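Local coordinates for protein L-talarate/galactarate dehydratase (Salmonella typhimurium, PDB 2PP0) that catalyses the magnesium-dependent dehydration of L-talarate and galactarate to 5-keto-4-deoxy-D-glucarate, and also epimerizes L-talarate to galactarate, at residues P43-D46 and A47-T51; L180-V183 and V184-R187; R233-A236 and I237-R241. All coordinates share one frame; numbering follows the deposited sequence.

In the fold
Three local contacts mark the two domains typical of the enolase superfamily. Contact 1 lies in the substrate-binding loop associated with the N-terminal capping domain and includes Asp46, Ala47 and Lys48, which bind substrate. Contacts 2 and 3 each take in about two turns of helices 176-188 and 233-243 in the barrel domain, their centres about 28 Å apart. Contact 1 sits about 21 Å from contact 2 and about 20 Å from contact 3, centre to centre, and none of the three touches another. Both helical contacts stand back from the chemistry: the side chains of Asn182 in contact 2 and Met239 in contact 3 each come to about 11 Å from that of the catalytic base Lys197.

Contact 1 (P43-D46 and A47-T51); sequences PVSD and AKVLT
Asp46 caps the short helix 47-50 and pairs with Lys48 in its first turn, a helix N-cap built into the substrate-binding loop that follows strand 43-44. In the mandelate racemase family this part of the N-terminal capping domain closes over the mouth of the barrel, and here Asp46, Ala47 and Lys48 all bind substrate. Aspartate suits the N-cap because its short carboxylate can turn back onto the first turn. With CG placed between the backbone N and the carbonyl carbon (chi1 48°), Asp46 OD1 accepts from Lys48 N at 2.8 Å, on its anti side and 29° out of the carboxylate plane. The Lys48 chain, bent at its last two torsions, curls round so that NZ meets both carboxylate oxygens on their syn lone pairs, 2.8 Å from OD1 and 2.7 Å from OD2 of Asp46. This forked salt bridge, together with the capping bond, fixes the rotation of the carboxylate. Lys48 NZ has a further partner in Gln54, and Asp46 OD2 also bonds to a glycerol molecule, which probably marks part of the sugar-acid pocket; Asn228, another substrate-binding residue, touches the Asp46 side chain. The backbone begins its turn at the same residue: Asp46 O accepts from Val49 N at 3.1 Å and, weakly, from Leu50 N. Behind the cap, small Ser45 suits a place against branched Val49. There the packing is tight, with Ser45 CB only 3.3 Å from Val49 CG2.

Contact 2 (L180-V183 and V184-R187); sequences LKNV and VISR
Ser186 folds its hydroxyl back onto the carbonyl of Asn182, one turn earlier in the helix, and the two residues share a forked bond. Asn182 O accepts from Ser186 N at 2.7 Å and from Ser186 OG at 2.8 Å. The amide comes in tilted 20° from the carbonyl plane, whereas the hydroxyl sits well above that plane. Serine suits the place because OG, anti to its own carbonyl carbon (chi1 -62°), lies beside the backbone N and faces the preceding turn. On the adjoining side of the helix Ile185 has the same first-torsion choice, which brings CG1 to 3.1 Å from Lys181 O, in front of the oxygen that also accepts from Ile185 N. Val184 sets its CG2 branch against Leu180 O at 3.3 Å, and the i to i+4 bond from Arg187 N to Val183 O, 2.8 Å, continues the backbone ladder.

Further out, Leu180 and Val183 pack on helix 203-217 of the barrel, and Arg187 sends its extended chain to Leu217 O. Val10 of the second subunit packs on Ile185 and Ser186, and Tyr12 of that subunit bonds to Ser186 OG. Because OG donates to Asn182 O, it can probably act as acceptor toward Tyr12 OH, and the intrahelical bond would hold it in place for that.

Contact 3 (R233-A236 and I237-R241); sequences RETA and IRMGR
Helix 233-243 belongs to the beta-alpha-beta unit that runs from strand 223-226 to strand 251-252 in the TIM-like barrel domain, and the first turns of this helix make the contact. Thr235 and Met239, one turn apart, lie side by side and point the same way. Thr235 CG2 comes to 3.9 Å from Met239 CG, while Thr235 O accepts from Met239 N at 2.8 Å in a nearly straight bond of 170°. Unbranched and flexible, methionine suits this spot: bent at chi2 and chi3, it reaches Cys203, Asp206 and Ile207 of the neighbouring helix 203-217. Thr235 also lies beneath the end of Arg238, whose chain bends at chi3 (50°) and brings the guanidinium back with one face over Thr235 CA. Arg238 NH2 lies beside the threonine, 3.6 Å from Thr235 OG1, a near approach that does not count as a bond.

Ala236 faces inward on Leu255 and on Leu266 of helix 260-269, where a methyl group fits the close packing of barrel helices. Ala236 O accepts from Gly240 N at 2.9 Å, and glycine brings no side chain to this buried flank. Ile237 extends the greasy surface to Leu266 as well. Near the start of the helix Arg233 carries its guanidinium away from this turn, to a salt bridge with Asp259. With Ile237 CG2 lodged between its backbone N and carbonyl carbon, that methyl rests 3.1 Å from Glu234 O.

Contact 1 (P43-D46 and A47-T51)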
loop_
_atom_site.group_PDB
_atom_site.type_symbol
_atom_site.label_atom_id
_atom_site.label_comp_id
_atom_site.label_asym_id
_atom_site.label_seq_id
_atom_site.Cartn_x
_atom_site.Cartn_y
_atom_site.Cartn_z
ATOM N N PRO B 43 -1.610 -39.438 5.688
ATOM C CA PRO B 43 -2.874 -38.750 5.403
ATOM C C PRO B 43 -3.242 -37.773 6.513
ATOM O O PRO B 43 -3.221 -38.120 7.694
ATOM C CB PRO B 43 -3.871 -39.896 5.285
ATOM C CG PRO B 43 -3.025 -40.997 4.692
ATOM C CD PRO B 43 -1.760 -40.896 5.519
ATOM N N VAL B 44 -3.575 -36.550 6.120
ATOM C CA VAL B 44 -3.930 -35.509 7.074
ATOM C C VAL B 44 -5.426 -35.232 7.093
ATOM O O VAL B 44 -6.055 -35.068 6.045
ATOM C CB VAL B 44 -3.204 -34.192 6.741
ATOM C CG1 VAL B 44 -3.587 -33.125 7.745
ATOM C CG2 VAL B 44 -1.697 -34.419 6.732
ATOM N N SER B 45 -5.993 -35.168 8.292
ATOM C CA SER B 45 -7.411 -34.893 8.418
ATOM C C SER B 45 -7.730 -34.034 9.635
ATOM O O SER B 45 -7.251 -34.294 10.742
ATOM C CB SER B 45 -8.203 -36.209 8.471
ATOM O OG SER B 45 -7.855 -36.987 9.599
ATOM N N ASP B 46 -8.516 -32.985 9.409
ATOM C CA ASP B 46 -8.950 -32.094 10.477
ATOM C C ASP B 46 -10.427 -32.409 10.720
ATOM O O ASP B 46 -10.911 -33.467 10.310
ATOM C CB ASP B 46 -8.776 -30.618 10.076
ATOM C CG ASP B 46 -9.322 -30.307 8.685
ATOM O OD1 ASP B 46 -10.380 -30.848 8.302
ATOM O OD2 ASP B 46 -8.695 -29.500 7.971
ATOM N N ALA B 47 -11.149 -31.502 11.370
ATOM C CA ALA B 47 -12.564 -31.737 11.647
ATOM C C ALA B 47 -13.417 -31.905 10.385
ATOM O O ALA B 47 -14.477 -32.533 10.428
ATOM C CB ALA B 47 -13.122 -30.607 12.504
ATOM N N LYS B 48 -12.967 -31.342 9.269
ATOM C CA LYS B 48 -13.715 -31.447 8.015
ATOM C C LYS B 48 -13.827 -32.902 7.563
ATOM O O LYS B 48 -14.790 -33.283 6.890
ATOM C CB LYS B 48 -13.041 -30.612 6.921
ATOM C CG LYS B 48 -13.061 -29.112 7.194
ATOM C CD LYS B 48 -12.455 -28.314 6.044
ATOM C CE LYS B 48 -10.927 -28.316 6.065
ATOM N NZ LYS B 48 -10.305 -29.649 5.818
ATOM N N VAL B 49 -12.837 -33.707 7.937
ATOM C CA VAL B 49 -12.819 -35.119 7.584
ATOM C C VAL B 49 -13.612 -35.939 8.604
ATOM O O VAL B 49 -14.391 -36.814 8.229
ATOM C CB VAL B 49 -11.374 -35.670 7.529
ATOM C CG1 VAL B 49 -11.393 -37.156 7.178
ATOM C CG2 VAL B 49 -10.555 -34.887 6.515
ATOM N N LEU B 50 -13.415 -35.649 9.889
ATOM C CA LEU B 50 -14.113 -36.373 10.950
ATOM C C LEU B 50 -15.622 -36.152 10.975
ATOM O O LEU B 50 -16.346 -36.921 11.601
ATOM C CB LEU B 50 -13.518 -36.025 12.320
ATOM C CG LEU B 50 -12.294 -36.852 12.735
ATOM C CD1 LEU B 50 -11.139 -36.596 11.776
ATOM C CD2 LEU B 50 -11.899 -36.502 14.165
ATOM N N THR B 51 -16.097 -35.106 10.306
ATOM C CA THR B 51 -17.531 -34.834 10.250
ATOM C C THR B 51 -18.097 -35.372 8.935
ATOM O O THR B 51 -19.302 -35.291 8.687
ATOM C CB THR B 51 -17.840 -33.325 10.327
ATOM O OG1 THR B 51 -17.242 -32.655 9.208
ATOM C CG2 THR B 51 -17.318 -32.738 11.635
#

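Contact 2 (L180-V183 and V184-R187)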
loop_
_atom_site.group_PDB
_atom_site.type_symbol
_atom_site.label_atom_id
_atom_site.label_comp_id
_atom_site.label_asym_id
_atom_site.label_seq_id
_atom_site.Cartn_x
_atom_site.Cartn_y
_atom_site.Cartn_z
ATOM N N LEU B 180 1.200 -35.106 22.034
ATOM C CA LEU B 180 2.020 -34.671 23.156
ATOM C C LEU B 180 3.510 -34.825 22.854
ATOM O O LEU B 180 4.333 -34.053 23.347
ATOM C CB LEU B 180 1.651 -35.461 24.413
ATOM C CG LEU B 180 0.221 -35.232 24.910
ATOM C CD1 LEU B 180 -0.068 -36.142 26.096
ATOM C CD2 LEU B 180 0.039 -33.770 25.298
ATOM N N LYS B 181 3.855 -35.824 22.045
ATOM C CA LYS B 181 5.250 -36.037 21.673
ATOM C C LYS B 181 5.677 -34.960 20.675
ATOM O O LYS B 181 6.835 -34.533 20.665
ATOM C CB LYS B 181 5.447 -37.419 21.043
ATOM C CG LYS B 181 5.293 -38.592 22.007
ATOM C CD LYS B 181 5.578 -39.912 21.303
ATOM C CE LYS B 181 5.289 -41.100 22.210
ATOM N NZ LYS B 181 5.537 -42.403 21.520
ATOM N N ASN B 182 4.745 -34.524 19.831
ATOM C CA ASN B 182 5.059 -33.488 18.850
ATOM C C ASN B 182 5.263 -32.156 19.565
ATOM O O ASN B 182 6.101 -31.349 19.158
ATOM C CB ASN B 182 3.937 -33.354 17.814
ATOM C CG ASN B 182 3.711 -34.633 17.031
ATOM O OD1 ASN B 182 4.663 -35.325 16.655
ATOM N ND2 ASN B 182 2.447 -34.947 16.765
ATOM N N VAL B 183 4.492 -31.931 20.628
ATOM C CA VAL B 183 4.604 -30.702 21.409
ATOM C C VAL B 183 6.022 -30.600 21.956
ATOM O O VAL B 183 6.633 -29.528 21.933
ATOM C CB VAL B 183 3.612 -30.691 22.589
ATOM C CG1 VAL B 183 3.981 -29.596 23.576
ATOM C CG2 VAL B 183 2.202 -30.459 22.075
ATOM N N VAL B 184 6.536 -31.723 22.451
ATOM C CA VAL B 184 7.889 -31.776 22.992
ATOM C C VAL B 184 8.903 -31.482 21.888
ATOM O O VAL B 184 9.800 -30.656 22.061
ATOM C CB VAL B 184 8.187 -33.162 23.592
ATOM C CG1 VAL B 184 9.646 -33.244 24.026
ATOM C CG2 VAL B 184 7.268 -33.416 24.774
ATOM N N ILE B 185 8.750 -32.157 20.752
ATOM C CA ILE B 185 9.647 -31.961 19.617
ATOM C C ILE B 185 9.631 -30.500 19.166
ATOM O O ILE B 185 10.683 -29.883 18.964
ATOM C CB ILE B 185 9.233 -32.847 18.421
ATOM C CG1 ILE B 185 9.346 -34.325 18.804
ATOM C CG2 ILE B 185 10.103 -32.535 17.211
ATOM C CD1 ILE B 185 9.015 -35.289 17.672
ATOM N N SER B 186 8.426 -29.959 19.019
ATOM C CA SER B 186 8.228 -28.582 18.582
ATOM C C SER B 186 8.834 -27.574 19.546
ATOM O O SER B 186 9.562 -26.666 19.142
ATOM C CB SER B 186 6.732 -28.300 18.426
ATOM O OG SER B 186 6.168 -29.134 17.430
ATOM N N ARG B 187 8.525 -27.733 20.825
ATOM C CA ARG B 187 9.036 -26.827 21.835
ATOM C C ARG B 187 10.558 -26.939 21.920
ATOM O O ARG B 187 11.250 -25.954 22.191
ATOM C CB ARG B 187 8.390 -27.150 23.179
ATOM C CG ARG B 187 8.316 -25.962 24.106
ATOM C CD ARG B 187 7.388 -26.241 25.267
ATOM N NE ARG B 187 7.353 -25.124 26.202
ATOM C CZ ARG B 187 6.606 -25.098 27.299
ATOM N NH1 ARG B 187 5.827 -26.131 27.596
ATOM N NH2 ARG B 187 6.640 -24.039 28.099
#

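Contact 3 (R233-A236 and I237-R241)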
loop_
_atom_site.group_PDB
_atom_site.type_symbol
_atom_site.label_atom_id
_atom_site.label_comp_id
_atom_site.label_asym_id
_atom_site.label_seq_id
_atom_site.Cartn_x
_atom_site.Cartn_y
_atom_site.Cartn_z
ATOM N N ARG B 233 -23.681 -22.712 15.494
ATOM C CA ARG B 233 -23.668 -21.628 16.465
ATOM C C ARG B 233 -23.901 -22.053 17.917
ATOM O O ARG B 233 -23.283 -21.504 18.829
ATOM C CB ARG B 233 -24.691 -20.566 16.071
ATOM C CG ARG B 233 -24.407 -19.913 14.734
ATOM C CD ARG B 233 -25.412 -18.814 14.468
ATOM N NE ARG B 233 -25.113 -18.068 13.249
ATOM C CZ ARG B 233 -25.875 -17.087 12.783
ATOM N NH1 ARG B 233 -26.976 -16.740 13.440
ATOM N NH2 ARG B 233 -25.542 -16.453 11.667
ATOM N N GLU B 234 -24.783 -23.027 18.129
ATOM C CA GLU B 234 -25.089 -23.507 19.480
ATOM C C GLU B 234 -23.865 -24.131 20.143
ATOM O O GLU B 234 -23.540 -23.834 21.296
ATOM C CB GLU B 234 -26.211 -24.556 19.446
ATOM C CG GLU B 234 -27.602 -24.038 19.102
ATOM C CD GLU B 234 -27.723 -23.533 17.675
ATOM O OE1 GLU B 234 -27.140 -24.170 16.771
ATOM O OE2 GLU B 234 -28.414 -22.509 17.455
ATOM N N THR B 235 -23.194 -25.008 19.406
ATOM C CA THR B 235 -22.020 -25.691 19.920
ATOM C C THR B 235 -20.849 -24.730 20.091
ATOM O O THR B 235 -20.128 -24.794 21.084
ATOM C CB THR B 235 -21.612 -26.840 18.985
ATOM O OG1 THR B 235 -22.735 -27.711 18.793
ATOM C CG2 THR B 235 -20.464 -27.635 19.581
ATOM N N ALA B 236 -20.681 -23.828 19.129
ATOM C CA ALA B 236 -19.592 -22.854 19.169
ATOM C C ALA B 236 -19.577 -22.035 20.459
ATOM O O ALA B 236 -18.532 -21.881 21.089
ATOM C CB ALA B 236 -19.684 -21.924 17.963
ATOM N N ILE B 237 -20.731 -21.508 20.860
ATOM C CA ILE B 237 -20.787 -20.704 22.077
ATOM C C ILE B 237 -20.564 -21.549 23.330
ATOM O O ILE B 237 -19.867 -21.126 24.255
ATOM C CB ILE B 237 -22.132 -19.946 22.202
ATOM C CG1 ILE B 237 -22.129 -19.092 23.475
ATOM C CG2 ILE B 237 -23.294 -20.926 22.229
ATOM C CD1 ILE B 237 -21.015 -18.062 23.526
ATOM N N ARG B 238 -21.147 -22.745 23.351
ATOM C CA ARG B 238 -21.000 -23.647 24.489
ATOM C C ARG B 238 -19.540 -24.071 24.650
ATOM O O ARG B 238 -19.000 -24.054 25.756
ATOM C CB ARG B 238 -21.902 -24.873 24.308
ATOM C CG ARG B 238 -21.783 -25.908 25.414
ATOM C CD ARG B 238 -23.013 -26.814 25.467
ATOM N NE ARG B 238 -23.364 -27.368 24.161
ATOM C CZ ARG B 238 -22.592 -28.191 23.454
ATOM N NH1 ARG B 238 -21.407 -28.567 23.921
ATOM N NH2 ARG B 238 -23.008 -28.640 22.275
ATOM N N MET B 239 -18.898 -24.447 23.549
ATOM C CA MET B 239 -17.495 -24.833 23.612
ATOM C C MET B 239 -16.652 -23.608 23.960
ATOM O O MET B 239 -15.648 -23.716 24.660
ATOM C CB MET B 239 -17.035 -25.419 22.276
ATOM C CG MET B 239 -17.494 -26.852 22.044
ATOM S SD MET B 239 -16.752 -28.017 23.206
ATOM C CE MET B 239 -15.471 -28.721 22.180
ATOM N N GLY B 240 -17.076 -22.444 23.474
ATOM C CA GLY B 240 -16.350 -21.214 23.742
ATOM C C GLY B 240 -16.340 -20.848 25.212
ATOM O O GLY B 240 -15.328 -20.383 25.733
ATOM N N ARG B 241 -17.470 -21.051 25.880
ATOM C CA ARG B 241 -17.581 -20.746 27.301
ATOM C C ARG B 241 -16.672 -21.687 28.081
ATOM O O ARG B 241 -15.959 -21.273 28.998
ATOM C CB ARG B 241 -19.018 -20.951 27.795
ATOM C CG ARG B 241 -20.090 -20.111 27.111
ATOM C CD ARG B 241 -19.927 -18.632 27.387
ATOM N NE ARG B 241 -21.140 -17.900 27.035
ATOM C CZ ARG B 241 -21.212 -16.578 26.932
ATOM N NH1 ARG B 241 -20.133 -15.828 27.150
ATOM N NH2 ARG B 241 -22.363 -16.001 26.611
#